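Side-chain contact in putative esterase (Bacteroides intestinalis DSM 17393, PDB 5VOL), which is a ferulic acid esterase of carbohydrate esterase family 1, probably releasing ferulate ester-linked to arabinoxylan: residues P87-N92 / N98-M103. Numbering follows the deposited sequence.
Sequences PNAGGN and NGYFDM
The side-chain amide of Asn98 reaches across to the carbonyl of Gly91. Its ND2 donates to Gly91 O at 3.0 Å in a nearly straight bond (168°), with the acceptor lying in the plane of the Asn98 amide, although the donor stands well above the carbonyl plane of Gly91. ND2 also bonds to Glu96 O, and OD1 accepts from Trp54 N, so both ends of this buried amide are satisfied and its flip state is fixed. With CG set beside the backbone N and anti to the carbonyl carbon (chi1 -82°), the amide also lies against Gly90, whose CA is 3.5 Å from Asn98 OD1. A leucine in place of Asn98 would probably leave Gly91 O, Glu96 O and Trp54 N without their side-chain partner. Ala89 O is bonded from 98-103: Gly99 N donates to it at 3.1 Å, and Asn98 CA adds a CA-H...O contact. In the alpha/beta-hydrolase fold of this esterase, the loop 87-92 leaves strand 83-87 of the central sheet, while Tyr100 packs on Met140, within what is probably the nucleophile elbow. The Tyr100 ring meets Ala89 obliquely, CE1 lying 3.2 Å from Ala89 CB. Its OH bonds to His51 O and accepts at 2.7 Å from a water in the ring plane, which also donates to Pro87 O at 2.9 Å. Within the loop, Asn88 OD1 takes Gly90 N in an Asx turn, the N-H approaching from above the side-chain carbonyl plane.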
loop_
_atom_site.group_PDB
_atom_site.type_symbol
_atom_site.label_atom_id
_atom_site.label_comp_id
_atom_site.label_asym_id
_atom_site.label_seq_id
_atom_site.Cartn_x
_atom_site.Cartn_y
_atom_site.Cartn_z
ATOM N N PRO C 87 23.532 16.889 6.261
ATOM C CA PRO C 87 24.832 17.564 6.115
ATOM C C PRO C 87 25.585 17.043 4.887
ATOM O O PRO C 87 25.320 15.912 4.467
ATOM C CB PRO C 87 25.561 17.196 7.404
ATOM C CG PRO C 87 25.026 15.807 7.758
ATOM C CD PRO C 87 23.586 15.768 7.218
ATOM N N ASN C 88 26.510 17.820 4.319
ATOM C CA ASN C 88 27.321 17.277 3.230
ATOM C C ASN C 88 28.383 16.354 3.793
ATOM O O ASN C 88 29.218 16.773 4.601
ATOM C CB ASN C 88 27.986 18.378 2.397
ATOM C CG ASN C 88 28.691 17.824 1.150
ATOM O OD1 ASN C 88 28.320 16.771 0.635
ATOM N ND2 ASN C 88 29.712 18.533 0.670
ATOM N N ALA C 89 28.352 15.101 3.361
ATOM C CA ALA C 89 29.345 14.118 3.769
ATOM C C ALA C 89 29.901 13.404 2.553
ATOM O O ALA C 89 30.383 12.275 2.655
ATOM C CB ALA C 89 28.734 13.111 4.739
ATOM N N GLY C 90 29.806 14.039 1.391
ATOM C CA GLY C 90 30.182 13.355 0.163
ATOM C C GLY C 90 30.709 14.210 -0.968
ATOM O O GLY C 90 31.380 15.215 -0.745
ATOM N N GLY C 91 30.397 13.785 -2.192
ATOM C CA GLY C 91 30.954 14.354 -3.404
ATOM C C GLY C 91 31.717 13.289 -4.181
ATOM O O GLY C 91 31.725 12.121 -3.789
ATOM N N ASN C 92 32.353 13.685 -5.284
ATOM C CA ASN C 92 33.179 12.769 -6.082
ATOM C C ASN C 92 34.187 12.021 -5.209
ATOM O O ASN C 92 34.997 12.629 -4.521
ATOM C CB ASN C 92 33.902 13.544 -7.193
ATOM C CG ASN C 92 34.653 12.632 -8.164
ATOM O OD1 ASN C 92 35.450 11.786 -7.758
ATOM N ND2 ASN C 92 34.396 12.807 -9.451
ATOM N N ASN C 98 34.322 11.159 1.534
ATOM C CA ASN C 98 33.024 10.515 1.760
ATOM C C ASN C 98 33.023 9.769 3.090
ATOM O O ASN C 98 33.985 9.076 3.410
ATOM C CB ASN C 98 32.703 9.542 0.624
ATOM C CG ASN C 98 32.133 10.231 -0.594
ATOM O OD1 ASN C 98 30.953 10.064 -0.918
ATOM N ND2 ASN C 98 32.967 11.001 -1.289
ATOM N N GLY C 99 31.961 9.898 3.877
ATOM C CA GLY C 99 31.874 9.082 5.077
ATOM C C GLY C 99 31.464 9.817 6.332
ATOM O O GLY C 99 31.516 11.043 6.375
ATOM N N TYR C 100 31.082 9.057 7.361
ATOM C CA TYR C 100 30.438 9.613 8.557
ATOM C C TYR C 100 31.237 9.395 9.836
ATOM O O TYR C 100 30.947 10.014 10.854
ATOM C CB TYR C 100 29.007 9.018 8.716
ATOM C CG TYR C 100 28.107 9.493 7.601
ATOM C CD1 TYR C 100 27.621 10.789 7.603
ATOM C CD2 TYR C 100 27.810 8.677 6.513
ATOM C CE1 TYR C 100 26.843 11.263 6.566
ATOM C CE2 TYR C 100 27.025 9.139 5.470
ATOM C CZ TYR C 100 26.543 10.440 5.511
ATOM O OH TYR C 100 25.767 10.950 4.494
ATOM N N PHE C 101 32.244 8.527 9.796
ATOM C CA PHE C 101 32.993 8.227 11.015
ATOM C C PHE C 101 34.326 8.987 11.016
ATOM O O PHE C 101 34.754 9.496 9.982
ATOM C CB PHE C 101 33.235 6.723 11.139
ATOM C CG PHE C 101 32.009 5.880 10.832
ATOM C CD1 PHE C 101 30.793 6.161 11.428
ATOM C CD2 PHE C 101 32.085 4.814 9.949
ATOM C CE1 PHE C 101 29.658 5.393 11.153
ATOM C CE2 PHE C 101 30.958 4.033 9.664
ATOM C CZ PHE C 101 29.742 4.323 10.274
ATOM N N ASP C 102 34.971 9.061 12.174
ATOM C CA ASP C 102 36.285 9.697 12.271
ATOM C C ASP C 102 37.336 8.898 11.520
ATOM O O ASP C 102 37.569 7.717 11.802
ATOM C CB ASP C 102 36.678 9.874 13.735
ATOM C CG ASP C 102 36.159 11.158 14.308
ATOM O OD1 ASP C 102 35.416 11.869 13.590
ATOM O OD2 ASP C 102 36.496 11.480 15.468
ATOM N N MET C 103 37.942 9.556 10.540
ATOM C CA MET C 103 39.004 8.968 9.738
ATOM C C MET C 103 40.280 9.822 9.839
ATOM O O MET C 103 40.220 10.997 10.199
ATOM C CB MET C 103 38.550 8.837 8.282
ATOM C CG MET C 103 37.306 7.933 8.107
ATOM S SD MET C 103 36.573 8.008 6.464
ATOM C CE MET C 103 36.006 9.705 6.444
HETATM O O HOH W 1 24.352 13.236 4.853
#